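Local coordinates for glyoxylate-induced Protein (PDB 1SQ4) that is of unproven function but, as a two-barrel cupin, probably belongs with the ureidoglycine aminohydrolases, at residues 42-47 / 54-59; 7-12 / 215-220; 139-144 / 259-264. All blocks are in the same frame, centred on the assembly; numbering follows the deposited sequence.

Contact 1: 42-47 / 54-59; sequences VTSHLP and MWVIAR
Thr43 lays its methyl CG2 over one face of the Trp55 indole, on the five-membered-ring side, 3.6 Å from CG2 to that ring's centroid. The line between them leans 27° from the ring normal, which fits a CH-pi contact displaced toward the rim. Val42 meets the same ring differently: CG1 sits in the indole plane at its edge, 4.0 Å from Trp55 NE1. Two polar ends turn to partners outside the pair, the indole NE1 to the carbonyl of Arg39 and Thr43 OG1 to that of Asp40, which probably limits rotation of both side chains.

Backbone pairing is short. Ser44 and Met54 form a single antiparallel, hydrogen-bonded bridge: Ser44 N donates to Met54 O at 2.8 Å, nearly straight at 161°, while the return bond from Met54 N to Ser44 O is weak. The side chain of Met54, a selenomethionine, leaves the bridge with CG between the backbone N and the carbonyl carbon (chi1 65°) and runs on extended at chi2; its SE lies 3.7 Å from Leu46 CD1, the two side chains crossing at about a right angle.

Segment 42-47 thus flanks strand 52-57, an outermost strand of its six-stranded sheet within this chain. Its sheet neighbour is strand 69-76, joined by backbone hydrogen bonds of Trp55 with Ile72 and of Ile57 with Gln70, and the second subunit packs its Val211 on Val42 and its His269 on Leu46.

Contact 2: 7-12 / 215-220; sequences YAPHGG and GLYVLE
The ring of Tyr7 receives the hydroxyl of Tyr217 at its edge, near the ring plane, with Tyr217 OH 3.5 Å from Tyr7 CD1. CE1 of Tyr7 is the next atom along, 3.8 Å from Tyr217 OH, so the oxygen faces one side of the ring's rim and not its pi surface. The two side chains cross at about a right angle and do not stack. The Tyr217 ring instead makes an edge-to-face pair with His139, while the Tyr7 side chain also touches Lys35 and Ala236. Pro9 adds a looser contact, CG lying 4.2 Å from Tyr217 OH.

What places Tyr217 there is its first torsion: CG is anti to the backbone N (chi1 -178°), which sends the phenol from strand 212-220 toward the N-terminal segment. The polar link is made by the main chain. Tyr7 N donates to Leu219 O at 3.1 Å, with an N-H...O angle of 155° and the donor in the carbonyl plane. Between these two segments it is the one hydrogen bond, with no continuing ladder, so residues 7-12 dock on the strand end and do not add a strand to the sheet.

The acceptor sits at an irregularity. Leu219 has psi -34°, far from an extended strand value, and Leu219 and Glu220 both face Arg259 on strand 258-265. That is a classic beta bulge, here at the end of a barrel strand in the C-terminal cupin domain, with the N-terminal segment bonded to its carbonyl.

Contact 3: 139-144 / 259-264; sequences HWIRKH and RYLLYK
Two cupin barrels meet here, in a double-barrel (bicupin) chain: strand 136-144 belongs to the six-stranded sheet of the N-terminal cupin region, strand 258-265 to the eight-stranded sheet of the C-terminal cupin, which strands 25-26 and 30-33 from the N-terminal part of the chain also join. The short strand segments run almost parallel, 8° between their directions, yet their axes approach no closer than 9.5 Å. That spacing is too wide for backbone pairing, and the contact is made by side chains reaching across between sheets.

Ile141 lies at the middle. Its CD1 and the CD2 of Leu261 reach toward each other tip to tip, 3.9 Å between Ile141 CD1 and Leu261 CD2. The same CD1 also touches Tyr263, with Ile141 CD1 3.8 Å from Tyr263 CD2. The second branch, CG2, stands over one face of the phenol ring, offset toward the rim and 4.1 Å from Tyr263 CG. With CG1 beside the backbone N and CG2 anti to it (chi1 -57°), both branches of Ile141 are used against strand 258-265. Leu261 CD2 is shared in turn: it is also 3.9 Å from His139 ND1, approaching that imidazole obliquely.

Val193 of strand 191-198 packs on both Ile141 and Leu261, extending the apolar layer. The polar ends of this buried layer converge on Gln70, whose OE1 hydrogen-bonds to Tyr263 OH and whose NE2 hydrogen-bonds to His139 ND1. One amide therefore ties a residue from each strand, consistent with a fixed orientation for both rings. Farther along strand 136-144, Lys143 forms a salt bridge with Asp190 and reaches along its own strand to the next residue, NZ donating to His144 O at 2.8 Å with the nitrogen tilted 22° from the carbonyl plane.

Contact 3 lies close to the middle of the chain, about 3 Å from its centre, and the centres of contacts 1 and 2 are about 15 and 13 Å from the centre of contact 3. Contacts 2 and 3 share a sheet directly: Tyr217 O and Leu261 N, 2.7 Å apart, probably hydrogen-bond between adjacent strands. Contact 1 joins contact 2 by packing, with Trp55 CZ2 3.6 Å from Gly11 CA, and joins contact 3 where Leu46 CD1 lies 3.6 Å from Trp140 CZ3. Contacts 1 and 3 both touch the second subunit. A thiocyanate ion, probably from the crystallisation liquor, lies about 5 Å from the Leu46 side chain.

Contact 1: 42-47 / 54-59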
loop_
_atom_site.group_PDB
_atom_site.type_symbol
_atom_site.label_atom_id
_atom_site.label_comp_id
_atom_site.label_asym_id
_atom_site.label_seq_id
_atom_site.Cartn_x
_atom_site.Cartn_y
_atom_site.Cartn_z
ATOM N N VAL A 42 17.563 26.336 -9.484
ATOM C CA VAL A 42 16.435 25.723 -10.150
ATOM C C VAL A 42 15.544 26.773 -10.811
ATOM O O VAL A 42 14.467 26.455 -11.322
ATOM C CB VAL A 42 15.662 24.850 -9.146
ATOM C CG1 VAL A 42 14.985 25.718 -8.122
ATOM C CG2 VAL A 42 14.677 23.973 -9.867
ATOM N N THR A 43 16.024 28.019 -10.822
ATOM C CA THR A 43 15.296 29.130 -11.430
ATOM C C THR A 43 15.293 29.045 -12.950
ATOM O O THR A 43 16.097 28.332 -13.534
ATOM C CB THR A 43 15.872 30.520 -11.014
ATOM O OG1 THR A 43 17.303 30.492 -11.056
ATOM C CG2 THR A 43 15.406 30.902 -9.622
ATOM N N SER A 44 14.376 29.774 -13.583
ATOM C CA SER A 44 14.254 29.769 -15.045
ATOM C C SER A 44 14.386 31.167 -15.648
ATOM O O SER A 44 14.489 32.164 -14.933
ATOM C CB SER A 44 12.905 29.163 -15.455
ATOM O OG SER A 44 12.717 27.884 -14.867
ATOM N N HIS A 45 14.347 31.230 -16.973
ATOM C CA HIS A 45 14.504 32.494 -17.671
ATOM C C HIS A 45 13.631 32.656 -18.921
ATOM O O HIS A 45 13.151 31.676 -19.491
ATOM C CB HIS A 45 15.976 32.649 -18.045
ATOM C CG HIS A 45 16.897 32.586 -16.869
ATOM N ND1 HIS A 45 17.135 33.675 -16.058
ATOM C CD2 HIS A 45 17.582 31.554 -16.324
ATOM C CE1 HIS A 45 17.925 33.315 -15.064
ATOM N NE2 HIS A 45 18.209 32.031 -15.199
ATOM N N LEU A 46 13.426 33.900 -19.341
ATOM C CA LEU A 46 12.639 34.167 -20.530
ATOM C C LEU A 46 13.345 35.178 -21.433
ATOM O O LEU A 46 14.085 36.050 -20.969
ATOM C CB LEU A 46 11.238 34.672 -20.157
ATOM C CG LEU A 46 10.297 33.675 -19.473
ATOM C CD1 LEU A 46 9.041 34.409 -19.003
ATOM C CD2 LEU A 46 9.926 32.517 -20.430
ATOM N N PRO A 47 13.142 35.058 -22.750
ATOM C CA PRO A 47 13.769 35.972 -23.700
ATOM C C PRO A 47 13.298 37.374 -23.477
ATOM O O PRO A 47 12.156 37.595 -23.076
ATOM C CB PRO A 47 13.289 35.460 -25.049
ATOM C CG PRO A 47 13.174 34.012 -24.834
ATOM C CD PRO A 47 12.508 33.935 -23.457
HETATM N N MSE A 54 13.056 33.553 -12.190
HETATM C CA MSE A 54 11.727 33.139 -11.754
HETATM C C MSE A 54 11.651 31.664 -11.394
HETATM O O MSE A 54 12.420 30.837 -11.885
HETATM C CB MSE A 54 10.686 33.427 -12.844
HETATM C CG MSE A 54 10.885 32.628 -14.124
HETATM SE SE MSE A 54 9.639 33.050 -15.564
HETATM C CE MSE A 54 9.244 31.256 -16.211
ATOM N N TRP A 55 10.696 31.354 -10.536
ATOM C CA TRP A 55 10.463 30.004 -10.105
ATOM C C TRP A 55 9.225 29.540 -10.825
ATOM O O TRP A 55 8.184 30.190 -10.737
ATOM C CB TRP A 55 10.274 29.983 -8.598
ATOM C CG TRP A 55 11.589 29.994 -7.925
ATOM C CD1 TRP A 55 12.445 28.938 -7.803
ATOM C CD2 TRP A 55 12.261 31.122 -7.351
ATOM N NE1 TRP A 55 13.606 29.334 -7.192
ATOM C CE2 TRP A 55 13.521 30.672 -6.902
ATOM C CE3 TRP A 55 11.926 32.468 -7.177
ATOM C CZ2 TRP A 55 14.447 31.521 -6.283
ATOM C CZ3 TRP A 55 12.847 33.314 -6.563
ATOM C CH2 TRP A 55 14.093 32.835 -6.124
ATOM N N VAL A 56 9.343 28.443 -11.573
ATOM C CA VAL A 56 8.205 27.923 -12.326
ATOM C C VAL A 56 7.398 26.951 -11.484
ATOM O O VAL A 56 7.935 26.237 -10.638
ATOM C CB VAL A 56 8.646 27.196 -13.633
ATOM C CG1 VAL A 56 7.418 26.796 -14.429
ATOM C CG2 VAL A 56 9.524 28.096 -14.484
ATOM N N ILE A 57 6.093 26.941 -11.715
ATOM C CA ILE A 57 5.194 26.050 -11.000
ATOM C C ILE A 57 4.048 25.712 -11.937
ATOM O O ILE A 57 3.019 26.376 -11.953
ATOM C CB ILE A 57 4.657 26.709 -9.710
ATOM C CG1 ILE A 57 3.433 25.961 -9.189
ATOM C CG2 ILE A 57 4.255 28.122 -9.991
ATOM C CD1 ILE A 57 3.682 24.509 -8.922
ATOM N N ALA A 58 4.255 24.679 -12.742
ATOM C CA ALA A 58 3.253 24.229 -13.700
ATOM C C ALA A 58 3.312 22.702 -13.737
ATOM O O ALA A 58 4.250 22.113 -13.215
ATOM C CB ALA A 58 3.564 24.810 -15.072
ATOM N N ARG A 59 2.321 22.069 -14.352
ATOM C CA ARG A 59 2.268 20.608 -14.444
ATOM C C ARG A 59 2.620 19.900 -13.126
ATOM O O ARG A 59 3.469 18.997 -13.106
ATOM C CB ARG A 59 3.212 20.107 -15.549
ATOM C CG ARG A 59 2.911 20.670 -16.913
ATOM C CD ARG A 59 3.524 19.820 -18.011
ATOM N NE ARG A 59 4.977 19.965 -18.129
ATOM C CZ ARG A 59 5.595 21.088 -18.488
ATOM N NH1 ARG A 59 4.889 22.180 -18.765
ATOM N NH2 ARG A 59 6.916 21.115 -18.567
#

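Contact 2: 7-12 / 215-220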
loop_
_atom_site.group_PDB
_atom_site.type_symbol
_atom_site.label_atom_id
_atom_site.label_comp_id
_atom_site.label_asym_id
_atom_site.label_seq_id
_atom_site.Cartn_x
_atom_site.Cartn_y
_atom_site.Cartn_z
ATOM N N TYR A 7 4.234 36.109 1.537
ATOM C CA TYR A 7 5.494 35.404 1.451
ATOM C C TYR A 7 6.056 35.526 0.043
ATOM O O TYR A 7 5.305 35.559 -0.938
ATOM C CB TYR A 7 5.315 33.928 1.811
ATOM C CG TYR A 7 6.532 33.087 1.519
ATOM C CD1 TYR A 7 6.764 32.573 0.243
ATOM C CD2 TYR A 7 7.463 32.800 2.521
ATOM C CE1 TYR A 7 7.892 31.785 -0.024
ATOM C CE2 TYR A 7 8.597 32.014 2.255
ATOM C CZ TYR A 7 8.801 31.509 0.988
ATOM O OH TYR A 7 9.894 30.707 0.733
ATOM N N ALA A 8 7.384 35.596 -0.041
ATOM C CA ALA A 8 8.079 35.707 -1.318
ATOM C C ALA A 8 9.415 34.972 -1.258
ATOM O O ALA A 8 10.230 35.218 -0.374
ATOM C CB ALA A 8 8.302 37.169 -1.673
ATOM N N PRO A 9 9.653 34.060 -2.213
ATOM C CA PRO A 9 10.885 33.280 -2.282
ATOM C C PRO A 9 12.066 34.208 -2.396
ATOM O O PRO A 9 11.946 35.321 -2.911
ATOM C CB PRO A 9 10.718 32.470 -3.560
ATOM C CG PRO A 9 9.256 32.403 -3.749
ATOM C CD PRO A 9 8.811 33.782 -3.387
ATOM N N HIS A 10 13.209 33.737 -1.921
ATOM C CA HIS A 10 14.437 34.509 -1.983
ATOM C C HIS A 10 15.555 33.640 -2.538
ATOM O O HIS A 10 16.633 34.130 -2.863
ATOM C CB HIS A 10 14.800 35.051 -0.594
ATOM C CG HIS A 10 14.046 36.295 -0.218
ATOM N ND1 HIS A 10 14.454 37.131 0.801
ATOM C CD2 HIS A 10 12.927 36.851 -0.735
ATOM C CE1 HIS A 10 13.618 38.150 0.891
ATOM N NE2 HIS A 10 12.681 38.006 -0.027
ATOM N N GLY A 11 15.278 32.346 -2.659
ATOM C CA GLY A 11 16.264 31.426 -3.190
ATOM C C GLY A 11 17.274 30.929 -2.171
ATOM O O GLY A 11 16.907 30.304 -1.176
ATOM N N GLY A 12 18.550 31.209 -2.430
ATOM C CA GLY A 12 19.610 30.779 -1.540
ATOM C C GLY A 12 19.744 29.277 -1.598
ATOM O O GLY A 12 19.117 28.633 -2.433
ATOM N N GLY A 215 -5.209 25.501 -8.762
ATOM C CA GLY A 215 -4.069 25.612 -7.880
ATOM C C GLY A 215 -4.321 26.490 -6.687
ATOM O O GLY A 215 -5.189 27.360 -6.713
ATOM N N LEU A 216 -3.551 26.241 -5.633
ATOM C CA LEU A 216 -3.630 26.989 -4.386
ATOM C C LEU A 216 -2.221 27.351 -3.977
ATOM O O LEU A 216 -1.361 26.486 -3.941
ATOM C CB LEU A 216 -4.244 26.122 -3.290
ATOM C CG LEU A 216 -5.756 26.074 -3.178
ATOM C CD1 LEU A 216 -6.407 26.085 -4.540
ATOM C CD2 LEU A 216 -6.144 24.816 -2.406
ATOM N N TYR A 217 -1.983 28.621 -3.671
ATOM C CA TYR A 217 -0.655 29.052 -3.235
ATOM C C TYR A 217 -0.813 29.800 -1.919
ATOM O O TYR A 217 -1.369 30.893 -1.883
ATOM C CB TYR A 217 0.005 29.962 -4.280
ATOM C CG TYR A 217 1.402 30.397 -3.900
ATOM C CD1 TYR A 217 1.609 31.373 -2.936
ATOM C CD2 TYR A 217 2.522 29.785 -4.465
ATOM C CE1 TYR A 217 2.889 31.730 -2.536
ATOM C CE2 TYR A 217 3.814 30.140 -4.072
ATOM C CZ TYR A 217 3.984 31.117 -3.103
ATOM O OH TYR A 217 5.250 31.489 -2.713
ATOM N N VAL A 218 -0.320 29.220 -0.837
ATOM C CA VAL A 218 -0.468 29.864 0.456
ATOM C C VAL A 218 0.349 31.148 0.542
ATOM O O VAL A 218 1.574 31.121 0.495
ATOM C CB VAL A 218 -0.055 28.912 1.593
ATOM C CG1 VAL A 218 -0.410 29.521 2.934
ATOM C CG2 VAL A 218 -0.747 27.572 1.411
ATOM N N LEU A 219 -0.347 32.272 0.668
ATOM C CA LEU A 219 0.303 33.566 0.768
ATOM C C LEU A 219 0.701 33.900 2.201
ATOM O O LEU A 219 1.725 34.539 2.440
ATOM C CB LEU A 219 -0.609 34.684 0.244
ATOM C CG LEU A 219 -0.789 34.799 -1.270
ATOM C CD1 LEU A 219 -1.654 35.997 -1.602
ATOM C CD2 LEU A 219 0.574 34.916 -1.937
ATOM N N GLU A 220 -0.106 33.463 3.155
ATOM C CA GLU A 220 0.162 33.764 4.541
ATOM C C GLU A 220 -0.467 32.784 5.497
ATOM O O GLU A 220 -1.560 32.277 5.253
ATOM C CB GLU A 220 -0.361 35.156 4.843
ATOM C CG GLU A 220 -0.410 35.513 6.293
ATOM C CD GLU A 220 -1.089 36.841 6.507
ATOM O OE1 GLU A 220 -2.163 37.053 5.893
ATOM O OE2 GLU A 220 -0.559 37.672 7.284
#

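Contact 3: 139-144 / 259-264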
loop_
_atom_site.group_PDB
_atom_site.type_symbol
_atom_site.label_atom_id
_atom_site.label_comp_id
_atom_site.label_asym_id
_atom_site.label_seq_id
_atom_site.Cartn_x
_atom_site.Cartn_y
_atom_site.Cartn_z
ATOM N N HIS A 139 3.781 37.335 -8.792
ATOM C CA HIS A 139 3.277 36.097 -9.361
ATOM C C HIS A 139 2.715 36.405 -10.734
ATOM O O HIS A 139 2.069 37.429 -10.925
ATOM C CB HIS A 139 2.169 35.497 -8.486
ATOM C CG HIS A 139 2.668 34.812 -7.254
ATOM N ND1 HIS A 139 2.401 33.490 -6.977
ATOM C CD2 HIS A 139 3.406 35.271 -6.212
ATOM C CE1 HIS A 139 2.950 33.163 -5.821
ATOM N NE2 HIS A 139 3.566 34.228 -5.337
ATOM N N TRP A 140 2.957 35.515 -11.687
ATOM C CA TRP A 140 2.468 35.706 -13.041
ATOM C C TRP A 140 1.710 34.447 -13.461
ATOM O O TRP A 140 2.295 33.399 -13.726
ATOM C CB TRP A 140 3.657 35.986 -13.964
ATOM C CG TRP A 140 3.333 36.298 -15.411
ATOM C CD1 TRP A 140 2.100 36.470 -15.963
ATOM C CD2 TRP A 140 4.271 36.394 -16.495
ATOM N NE1 TRP A 140 2.208 36.655 -17.328
ATOM C CE2 TRP A 140 3.536 36.609 -17.678
ATOM C CE3 TRP A 140 5.673 36.308 -16.582
ATOM C CZ2 TRP A 140 4.137 36.741 -18.929
ATOM C CZ3 TRP A 140 6.274 36.441 -17.834
ATOM C CH2 TRP A 140 5.502 36.652 -18.985
ATOM N N ILE A 141 0.391 34.558 -13.515
ATOM C CA ILE A 141 -0.444 33.439 -13.884
ATOM C C ILE A 141 -0.915 33.570 -15.335
ATOM O O ILE A 141 -1.537 34.567 -15.706
ATOM C CB ILE A 141 -1.629 33.370 -12.924
ATOM C CG1 ILE A 141 -1.106 33.267 -11.496
ATOM C CG2 ILE A 141 -2.488 32.182 -13.246
ATOM C CD1 ILE A 141 -2.145 33.473 -10.430
ATOM N N ARG A 142 -0.625 32.555 -16.147
ATOM C CA ARG A 142 -0.992 32.573 -17.564
ATOM C C ARG A 142 -1.975 31.506 -18.003
ATOM O O ARG A 142 -2.035 30.420 -17.425
ATOM C CB ARG A 142 0.265 32.454 -18.442
ATOM C CG ARG A 142 1.217 33.642 -18.332
ATOM C CD ARG A 142 2.586 33.367 -18.936
ATOM N NE ARG A 142 2.636 33.410 -20.400
ATOM C CZ ARG A 142 2.647 32.338 -21.184
ATOM N NH1 ARG A 142 2.601 31.124 -20.647
ATOM N NH2 ARG A 142 2.734 32.478 -22.499
ATOM N N LYS A 143 -2.736 31.825 -19.045
ATOM C CA LYS A 143 -3.705 30.899 -19.612
ATOM C C LYS A 143 -4.142 31.368 -20.979
ATOM O O LYS A 143 -4.235 32.565 -21.235
ATOM C CB LYS A 143 -4.953 30.786 -18.738
ATOM C CG LYS A 143 -6.082 29.949 -19.354
ATOM C CD LYS A 143 -7.377 30.187 -18.591
ATOM C CE LYS A 143 -8.550 29.300 -19.030
ATOM N NZ LYS A 143 -8.819 29.254 -20.490
ATOM N N HIS A 144 -4.408 30.427 -21.866
ATOM C CA HIS A 144 -4.878 30.812 -23.170
ATOM C C HIS A 144 -6.346 31.170 -22.975
ATOM O O HIS A 144 -7.146 30.365 -22.478
ATOM C CB HIS A 144 -4.720 29.660 -24.162
ATOM C CG HIS A 144 -3.315 29.473 -24.649
ATOM N ND1 HIS A 144 -2.870 28.279 -25.180
ATOM C CD2 HIS A 144 -2.270 30.325 -24.720
ATOM C CE1 HIS A 144 -1.613 28.407 -25.556
ATOM N NE2 HIS A 144 -1.220 29.639 -25.289
ATOM N N ARG A 259 -4.231 32.445 4.483
ATOM C CA ARG A 259 -4.862 32.695 3.201
ATOM C C ARG A 259 -4.036 32.287 1.996
ATOM O O ARG A 259 -2.813 32.252 2.055
ATOM C CB ARG A 259 -5.280 34.177 3.117
ATOM C CG ARG A 259 -4.204 35.201 3.505
ATOM C CD ARG A 259 -4.794 36.569 3.907
ATOM N NE ARG A 259 -5.681 37.147 2.896
ATOM C CZ ARG A 259 -5.438 38.275 2.236
ATOM N NH1 ARG A 259 -4.331 38.960 2.473
ATOM N NH2 ARG A 259 -6.300 38.718 1.330
ATOM N N TYR A 260 -4.702 31.946 0.902
ATOM C CA TYR A 260 -3.964 31.545 -0.266
ATOM C C TYR A 260 -4.533 32.032 -1.560
ATOM O O TYR A 260 -5.737 32.216 -1.703
ATOM C CB TYR A 260 -3.823 30.030 -0.321
ATOM C CG TYR A 260 -5.116 29.267 -0.193
ATOM C CD1 TYR A 260 -5.403 28.542 0.969
ATOM C CD2 TYR A 260 -6.035 29.211 -1.248
ATOM C CE1 TYR A 260 -6.559 27.781 1.077
ATOM C CE2 TYR A 260 -7.199 28.444 -1.146
ATOM C CZ TYR A 260 -7.449 27.734 0.017
ATOM O OH TYR A 260 -8.572 26.949 0.130
ATOM N N LEU A 261 -3.634 32.251 -2.504
ATOM C CA LEU A 261 -3.992 32.701 -3.834
ATOM C C LEU A 261 -4.540 31.480 -4.567
ATOM O O LEU A 261 -3.972 30.394 -4.483
ATOM C CB LEU A 261 -2.739 33.221 -4.527
ATOM C CG LEU A 261 -2.848 33.620 -5.987
ATOM C CD1 LEU A 261 -3.584 34.943 -6.111
ATOM C CD2 LEU A 261 -1.451 33.729 -6.566
ATOM N N LEU A 262 -5.641 31.658 -5.282
ATOM C CA LEU A 262 -6.264 30.561 -6.014
ATOM C C LEU A 262 -6.638 30.965 -7.428
ATOM O O LEU A 262 -7.167 32.056 -7.658
ATOM C CB LEU A 262 -7.522 30.104 -5.266
ATOM C CG LEU A 262 -8.419 29.021 -5.889
ATOM C CD1 LEU A 262 -9.327 28.467 -4.811
ATOM C CD2 LEU A 262 -9.240 29.576 -7.041
ATOM N N TYR A 263 -6.375 30.075 -8.375
ATOM C CA TYR A 263 -6.714 30.328 -9.773
ATOM C C TYR A 263 -7.425 29.128 -10.373
ATOM O O TYR A 263 -7.047 27.987 -10.119
ATOM C CB TYR A 263 -5.458 30.679 -10.587
ATOM C CG TYR A 263 -4.276 29.737 -10.443
ATOM C CD1 TYR A 263 -4.105 28.654 -11.302
ATOM C CD2 TYR A 263 -3.300 29.966 -9.477
ATOM C CE1 TYR A 263 -2.976 27.826 -11.206
ATOM C CE2 TYR A 263 -2.172 29.149 -9.366
ATOM C CZ TYR A 263 -2.011 28.083 -10.231
ATOM O OH TYR A 263 -0.880 27.294 -10.122
ATOM N N LYS A 264 -8.467 29.407 -11.155
ATOM C CA LYS A 264 -9.281 28.384 -11.819
ATOM C C LYS A 264 -9.912 28.942 -13.094
ATOM O O LYS A 264 -10.045 30.157 -13.251
ATOM C CB LYS A 264 -10.402 27.914 -10.889
ATOM C CG LYS A 264 -11.105 29.079 -10.202
ATOM C CD LYS A 264 -12.345 28.671 -9.446
ATOM C CE LYS A 264 -12.963 29.896 -8.805
ATOM N NZ LYS A 264 -14.306 29.608 -8.241
#